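Local coordinates for lipoprotein (PDB 4OTE) that probably binds methionine outside the cell membrane as the lipid-attached substrate-binding protein of an uptake system, and holds selenomethionine between its two lobes here, at residues A[84-89]-A[188-193]; A[88-93]-A[179-184]; A[105-110]-A[157-162]. All coordinates share one frame; numbering follows the deposited sequence. Where two conformers were deposited one is given.

Contact 1 (A[84-89]-A[188-193]); sequences VCPAIL and IYTAPI. With MSE (selenomethionine), chain C.
Segments 84-89 and 188-193 run antiparallel, with Ile-88 and Thr-190 as a non-hydrogen-bonded pair. Leu-89 N donates to Tyr-189 O at 2.8 Å and Ile-188 N to Leu-89 O at 2.8 Å; Ala-191 N reaches Ala-87 O at 2.9 Å, carrying the ladder one bond beyond the paired strands. On the face of Ile-88, its CG1 lies beside Thr-190 CG2, the two side chains pointing the same way. On the opposite face Leu-89 CB sits at the edge of the Tyr-189 ring. Ile-188 CG1 is wedged between its own backbone N and carbonyl carbon (chi1 67°), which carries CD1 to within 3.7 Å of Leu-89 CD2. This pairing adds strand 187-190 to the edge of the five-stranded sheet of one lobe in a periplasmic-binding-protein fold. Segment 84-89 comes out of strand 76-84 of the other sheet, and Cys-85, of the selenomethionine pocket, turns away from 188-193, its CB 3.7 Å from the ligand carboxylate O. Next to it, Pro-86 CB packs on Thr-190 CG2 while Pro-86 CG meets Ile-193 CD1 at 3.6 Å. Ile-238 of strand 238-239 touches both Pro-86 and Ile-193.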
# COMPACT_ATOMS: atom_id res chain seq x y z
N VAL A 84 -6.66 -5.37 -1.16
CA VAL A 84 -5.60 -5.35 -0.16
C VAL A 84 -4.27 -5.64 -0.85
O VAL A 84 -4.22 -6.40 -1.82
CB VAL A 84 -5.84 -6.41 0.93
CG1 VAL A 84 -4.92 -6.15 2.11
CG2 VAL A 84 -7.29 -6.40 1.38
N CYS A 85 -3.20 -5.04 -0.33
CA CYS A 85 -1.85 -5.24 -0.83
C CYS A 85 -0.99 -5.63 0.37
O CYS A 85 -0.28 -4.80 0.92
CB CYS A 85 -1.32 -3.94 -1.46
SG CYS A 85 -2.29 -3.31 -2.86
N PRO A 86 -1.08 -6.91 0.78
CA PRO A 86 -0.35 -7.34 1.97
C PRO A 86 1.14 -7.02 1.86
O PRO A 86 1.73 -7.21 0.80
CB PRO A 86 -0.56 -8.86 2.00
CG PRO A 86 -1.77 -9.10 1.19
CD PRO A 86 -1.81 -8.02 0.15
N ALA A 87 1.72 -6.53 2.95
CA ALA A 87 3.16 -6.30 3.01
C ALA A 87 3.89 -7.61 2.77
O ALA A 87 3.48 -8.65 3.29
CB ALA A 87 3.55 -5.71 4.36
N ILE A 88 4.94 -7.56 1.98
CA ILE A 88 5.74 -8.74 1.67
C ILE A 88 7.17 -8.50 2.13
O ILE A 88 7.73 -7.43 1.90
CB ILE A 88 5.69 -9.08 0.17
CG1 ILE A 88 4.28 -9.56 -0.20
CG2 ILE A 88 6.71 -10.17 -0.17
CD1 ILE A 88 4.03 -9.67 -1.69
N LEU A 89 7.73 -9.50 2.80
CA LEU A 89 9.12 -9.46 3.24
C LEU A 89 9.97 -10.08 2.13
O LEU A 89 9.78 -11.25 1.79
CB LEU A 89 9.28 -10.23 4.56
CG LEU A 89 10.65 -10.20 5.26
CD1 LEU A 89 11.05 -8.79 5.63
CD2 LEU A 89 10.64 -11.09 6.49
N ILE A 188 9.66 -13.98 1.18
CA ILE A 188 9.77 -15.04 2.19
C ILE A 188 8.62 -15.02 3.21
O ILE A 188 8.49 -15.92 4.02
CB ILE A 188 11.13 -14.99 2.93
CG1 ILE A 188 11.26 -13.72 3.79
CG2 ILE A 188 12.28 -15.06 1.93
CD1 ILE A 188 12.53 -13.69 4.62
N TYR A 189 7.79 -13.98 3.15
CA TYR A 189 6.65 -13.87 4.05
C TYR A 189 5.68 -12.84 3.49
O TYR A 189 6.10 -11.77 3.04
CB TYR A 189 7.10 -13.45 5.46
CG TYR A 189 5.96 -13.00 6.36
CD1 TYR A 189 5.17 -13.93 7.02
CD2 TYR A 189 5.68 -11.65 6.53
CE1 TYR A 189 4.13 -13.53 7.84
CE2 TYR A 189 4.64 -11.24 7.34
CZ TYR A 189 3.87 -12.18 8.00
OH TYR A 189 2.84 -11.76 8.80
N THR A 190 4.40 -13.19 3.49
CA THR A 190 3.34 -12.27 3.11
C THR A 190 2.44 -12.07 4.32
O THR A 190 2.12 -13.03 5.02
CB THR A 190 2.51 -12.84 1.94
OG1 THR A 190 3.39 -13.24 0.89
CG2 THR A 190 1.53 -11.81 1.41
N ALA A 191 2.05 -10.82 4.56
CA ALA A 191 1.23 -10.49 5.73
C ALA A 191 -0.20 -11.01 5.56
O ALA A 191 -0.66 -11.22 4.43
CB ALA A 191 1.21 -8.99 5.95
N PRO A 192 -0.91 -11.24 6.68
CA PRO A 192 -2.27 -11.76 6.55
C PRO A 192 -3.19 -10.78 5.84
O PRO A 192 -2.94 -9.58 5.86
CB PRO A 192 -2.72 -11.96 8.01
CG PRO A 192 -1.50 -11.80 8.85
CD PRO A 192 -0.56 -10.94 8.08
N ILE A 193 -4.25 -11.30 5.22
CA ILE A 193 -5.26 -10.45 4.61
C ILE A 193 -6.03 -9.73 5.71
O ILE A 193 -6.54 -10.36 6.64
CB ILE A 193 -6.27 -11.24 3.75
CG1 ILE A 193 -5.55 -12.09 2.69
CG2 ILE A 193 -7.27 -10.28 3.10
CD1 ILE A 193 -4.50 -11.36 1.89
N MSE C . -0.33 -0.12 -1.39
CA MSE C . 0.08 0.31 -0.01
C MSE C . -0.28 -0.77 0.95
O MSE C . -1.44 -1.19 1.03
OXT MSE C . 0.60 -1.25 1.67
CB MSE C . -0.59 1.61 0.45
CG MSE C . -0.04 2.10 1.79
SE MSE C . -1.05 3.66 2.44
CE MSE C . -0.36 4.96 1.14

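Contact 2 (A[88-93]-A[179-184]); sequences ILYSYK and AGLDAK
Leu-181 meets Tyr-90 and Tyr-92, and Ala-183 meets Ile-88 and Tyr-90, in a contact with no direct hydrogen bond between 88-93 and 179-184. The second segment begins where helix 173-176 ends in a Schellman motif: Gly-180, with positive phi, is its C-prime residue, and Leu-181 N bonds back to Ala-176 O. The chain so turned presents Leu-181 to both tyrosines; with CG anti to the carbonyl carbon (chi1 -65°), its fork spreads CD1 to one ring and CD2 to the other. Leu-181 CD1 stands over the centre of the Tyr-90 ring in a CH-pi contact, 4.3 Å from the centroid and 10° off the normal, while Leu-181 CB lies 3.9 Å from Tyr-90 CE2. The other branch, CD2, goes to the phenol end of Tyr-92, with Tyr-92 OH 3.2 Å away, the two side chains crossing at about a right angle. The opposite face of the Tyr-90 ring carries Ile-88 CG2, offset toward the rim, and the ring is thus sandwiched between two aliphatic groups. A water bridges Tyr-90 OH, at 2.8 Å, and Leu-181 O, to which it donates, tying the phenol to the turn. Asp-182 takes the N-cap position of helix 183-186, its OD1 accepting from Lys-185 N; its backbone C lies at the edge of the Tyr-90 ring. Ala-183, in the first turn, brings CA to 3.8 Å from Tyr-90 CE2 and packs its CB against both Tyr-90 OH and Ile-88 CD1, 3.9 Å from the latter. The linker between helices 173-176 and 183-186 thereby packs against strand 88-90, with Ile-171 of the adjacent strand 168-171 touching both Tyr-90 and Leu-181, and Ala-176 of helix 173-176 doing the same.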
# COMPACT_ATOMS: atom_id res chain seq x y z
N ILE A 88 4.94 -7.56 1.98
CA ILE A 88 5.74 -8.74 1.67
C ILE A 88 7.17 -8.50 2.13
O ILE A 88 7.73 -7.43 1.90
CB ILE A 88 5.69 -9.08 0.17
CG1 ILE A 88 4.28 -9.56 -0.20
CG2 ILE A 88 6.71 -10.17 -0.17
CD1 ILE A 88 4.03 -9.67 -1.69
N LEU A 89 7.73 -9.50 2.80
CA LEU A 89 9.12 -9.46 3.24
C LEU A 89 9.97 -10.08 2.13
O LEU A 89 9.78 -11.25 1.79
CB LEU A 89 9.28 -10.23 4.56
CG LEU A 89 10.65 -10.20 5.26
CD1 LEU A 89 11.05 -8.79 5.63
CD2 LEU A 89 10.64 -11.09 6.49
N TYR A 90 10.87 -9.28 1.56
CA TYR A 90 11.73 -9.71 0.46
C TYR A 90 13.14 -9.96 0.96
O TYR A 90 13.56 -9.40 1.97
CB TYR A 90 11.77 -8.64 -0.63
CG TYR A 90 10.46 -8.41 -1.35
CD1 TYR A 90 9.53 -7.52 -0.85
CD2 TYR A 90 10.17 -9.08 -2.53
CE1 TYR A 90 8.33 -7.29 -1.50
CE2 TYR A 90 8.97 -8.86 -3.19
CZ TYR A 90 8.05 -7.97 -2.67
OH TYR A 90 6.85 -7.74 -3.31
N SER A 91 13.88 -10.80 0.23
CA SER A 91 15.25 -11.12 0.59
C SER A 91 16.01 -11.66 -0.62
O SER A 91 15.47 -12.45 -1.40
CB SER A 91 15.28 -12.14 1.73
OG SER A 91 16.61 -12.45 2.11
N TYR A 92 17.26 -11.22 -0.78
CA TYR A 92 18.18 -11.79 -1.76
C TYR A 92 19.12 -12.82 -1.14
O TYR A 92 19.91 -13.45 -1.84
CB TYR A 92 19.05 -10.69 -2.40
CG TYR A 92 18.36 -9.73 -3.35
CD1 TYR A 92 17.18 -10.08 -4.01
CD2 TYR A 92 18.91 -8.48 -3.61
CE1 TYR A 92 16.57 -9.19 -4.88
CE2 TYR A 92 18.30 -7.59 -4.48
CZ TYR A 92 17.13 -7.95 -5.11
OH TYR A 92 16.52 -7.07 -5.97
N LYS A 93 19.03 -13.01 0.18
CA LYS A 93 20.02 -13.79 0.92
C LYS A 93 19.48 -15.05 1.59
O LYS A 93 20.23 -16.00 1.80
CB LYS A 93 20.71 -12.88 1.94
CG LYS A 93 21.38 -11.68 1.28
CD LYS A 93 22.10 -10.79 2.27
CE LYS A 93 22.66 -9.56 1.59
NZ LYS A 93 23.37 -8.66 2.54
N ALA A 179 10.17 -1.67 -9.05
CA ALA A 179 11.59 -1.96 -8.80
C ALA A 179 12.03 -3.31 -9.37
O ALA A 179 13.20 -3.68 -9.23
CB ALA A 179 11.88 -1.89 -7.31
N GLY A 180 11.11 -4.06 -9.97
CA GLY A 180 11.43 -5.35 -10.59
C GLY A 180 11.53 -6.51 -9.61
O GLY A 180 12.08 -7.56 -9.96
N LEU A 181 11.01 -6.34 -8.40
CA LEU A 181 11.02 -7.42 -7.41
C LEU A 181 9.90 -8.42 -7.68
O LEU A 181 8.76 -8.03 -7.94
CB LEU A 181 10.89 -6.87 -5.99
CG LEU A 181 12.04 -6.00 -5.50
CD1 LEU A 181 11.71 -5.41 -4.14
CD2 LEU A 181 13.33 -6.79 -5.43
N ASP A 182 10.25 -9.70 -7.63
CA ASP A 182 9.30 -10.79 -7.87
C ASP A 182 9.05 -11.50 -6.55
O ASP A 182 9.98 -12.08 -5.96
CB ASP A 182 9.88 -11.76 -8.91
CG ASP A 182 8.94 -12.90 -9.24
OD1 ASP A 182 8.63 -13.71 -8.34
OD2 ASP A 182 8.52 -13.00 -10.41
N ALA A 183 7.81 -11.46 -6.08
CA ALA A 183 7.46 -12.02 -4.77
C ALA A 183 7.54 -13.55 -4.78
O ALA A 183 7.89 -14.15 -3.77
CB ALA A 183 6.07 -11.57 -4.35
N LYS A 184 7.20 -14.16 -5.91
CA LYS A 184 7.31 -15.61 -6.06
C LYS A 184 8.75 -16.05 -5.88
O LYS A 184 9.03 -17.04 -5.21
CB LYS A 184 6.79 -16.04 -7.44
O HOH W 1 6.34 -7.80 -6.03

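Contact 3 (A[105-110]-A[157-162]); sequences TIAISN and AQIPSS
Ile-159 meets strand 105-109 with both of its branches. Ile-159 CG2 rests on Ala-107 CB at 4.0 Å, while Ile-159 CD1 reaches along the strand to the backbone of Ser-109, 3.7 Å from Ser-109 N. The extended chain explains the reach: chi2 of 175° carries CD1 away from the main chain of Ile-159. Ser-162 adds a second touch at Ala-107, its OG lying 3.7 Å from Ala-107 CB.

That hydroxyl is held by its own segment. Ser-162 OG donates to Ile-159 O at 2.6 Å, in the carbonyl plane on a lone pair, and chi1 of 78° folds it back over the chain to get there. Ser-162 N also donates to Ile-159 O, which therefore takes two bonds from one residue and ties this helical-shaped turn together. Ser-161 OG bonds to Gln-158 O one residue earlier in the same turn. Farther out, Ala-169 of strand 168-171 touches both Ala-107 and Ile-159, and Leu-154 of strand 150-154 touches Ser-162. The turn belongs to the connection between these two strands, which lie on either side of 105-109 in the five-stranded sheet. Across the strand from Ala-107, Ile-108 points away from the turn and packs on Cys-115 and Asn-118 of helix 112-124.

No hydrogen bond joins the two segments; the cross-contact is van der Waals packing in a buried setting, with the Ser-162 hydroxyl satisfied inside its own turn.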
# COMPACT_ATOMS: atom_id res chain seq x y z
N THR A 105 19.99 -8.18 9.47
CA THR A 105 19.36 -6.87 9.44
C THR A 105 18.07 -6.90 8.61
O THR A 105 18.04 -7.46 7.52
CB THR A 105 20.32 -5.82 8.84
OG1 THR A 105 20.68 -6.21 7.51
CG2 THR A 105 21.58 -5.70 9.69
N ILE A 106 17.02 -6.28 9.14
CA ILE A 106 15.77 -6.09 8.40
C ILE A 106 15.56 -4.59 8.14
O ILE A 106 15.55 -3.80 9.08
CB ILE A 106 14.56 -6.69 9.14
CG1 ILE A 106 14.72 -8.21 9.28
CG2 ILE A 106 13.26 -6.38 8.40
CD1 ILE A 106 13.60 -8.89 10.03
N ALA A 107 15.40 -4.22 6.88
CA ALA A 107 15.06 -2.85 6.50
C ALA A 107 13.56 -2.62 6.65
O ALA A 107 12.76 -3.43 6.19
CB ALA A 107 15.50 -2.55 5.08
N ILE A 108 13.20 -1.51 7.29
CA ILE A 108 11.81 -1.15 7.56
C ILE A 108 11.59 0.34 7.29
O ILE A 108 12.52 1.14 7.42
CB ILE A 108 11.44 -1.48 9.03
CG1 ILE A 108 11.59 -2.97 9.30
CG2 ILE A 108 10.01 -1.06 9.36
CD1 ILE A 108 10.84 -3.44 10.53
N SER A 109 10.37 0.71 6.93
CA SER A 109 10.00 2.10 6.70
C SER A 109 10.07 2.91 7.99
O SER A 109 9.71 2.42 9.06
CB SER A 109 8.59 2.19 6.12
OG SER A 109 8.16 3.54 6.02
N ASN A 110 10.51 4.16 7.88
CA ASN A 110 10.52 5.09 9.01
C ASN A 110 9.15 5.69 9.33
O ASN A 110 9.03 6.51 10.24
CB ASN A 110 11.57 6.20 8.81
CG ASN A 110 11.39 6.96 7.50
OD1 ASN A 110 10.30 6.98 6.92
ND2 ASN A 110 12.46 7.59 7.03
N ALA A 157 11.19 5.01 -0.12
CA ALA A 157 11.74 5.01 -1.48
C ALA A 157 13.12 4.35 -1.58
O ALA A 157 13.53 3.91 -2.65
CB ALA A 157 11.80 6.42 -2.03
N GLN A 158 13.84 4.29 -0.46
CA GLN A 158 15.19 3.73 -0.43
C GLN A 158 15.23 2.21 -0.23
O GLN A 158 16.26 1.58 -0.48
CB GLN A 158 16.00 4.40 0.67
CG GLN A 158 16.18 5.89 0.49
CD GLN A 158 16.89 6.56 1.65
OE1 GLN A 158 17.00 5.99 2.74
NE2 GLN A 158 17.36 7.78 1.43
N ILE A 159 14.12 1.61 0.20
CA ILE A 159 14.15 0.23 0.70
C ILE A 159 14.44 -0.82 -0.39
O ILE A 159 15.19 -1.75 -0.13
CB ILE A 159 12.88 -0.13 1.49
CG1 ILE A 159 12.66 0.86 2.64
CG2 ILE A 159 13.00 -1.54 2.06
CD1 ILE A 159 11.37 0.66 3.40
N PRO A 160 13.85 -0.67 -1.59
CA PRO A 160 14.17 -1.64 -2.64
C PRO A 160 15.67 -1.75 -2.96
O PRO A 160 16.19 -2.86 -3.08
CB PRO A 160 13.40 -1.11 -3.85
CG PRO A 160 12.24 -0.40 -3.25
CD PRO A 160 12.78 0.25 -2.01
N SER A 161 16.37 -0.62 -3.04
CA SER A 161 17.81 -0.63 -3.35
C SER A 161 18.68 -1.08 -2.17
O SER A 161 19.89 -1.25 -2.33
CB SER A 161 18.27 0.75 -3.83
OG SER A 161 18.31 1.68 -2.77
N SER A 162 18.08 -1.28 -0.99
CA SER A 162 18.81 -1.73 0.20
C SER A 162 18.96 -3.25 0.30
O SER A 162 19.75 -3.75 1.11
CB SER A 162 18.12 -1.21 1.46
OG SER A 162 16.96 -1.98 1.77

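How the contacts relate
All three contacts build on the same five-stranded sheet. Contacts 1 and 2 share Ile-88 and Leu-89, and their centres lie 11 Å apart: one pairs strand 88-90 with 187-190, the other packs it against the linker leading into helix 183-186, which runs directly on into strand 187-190. Contact 3 is nested in sequence within the loops closed by both others, with centres 16 Å from contact 1 and 12 Å from contact 2. Ala-179 CB and Pro-160 CB, 3.9 Å apart, join the segments of contacts 2 and 3. Contact 1 comes to the selenomethionine through Cys-85; the side chains of Ile-88 and Ser-109 each stay about 9 Å from that ligand.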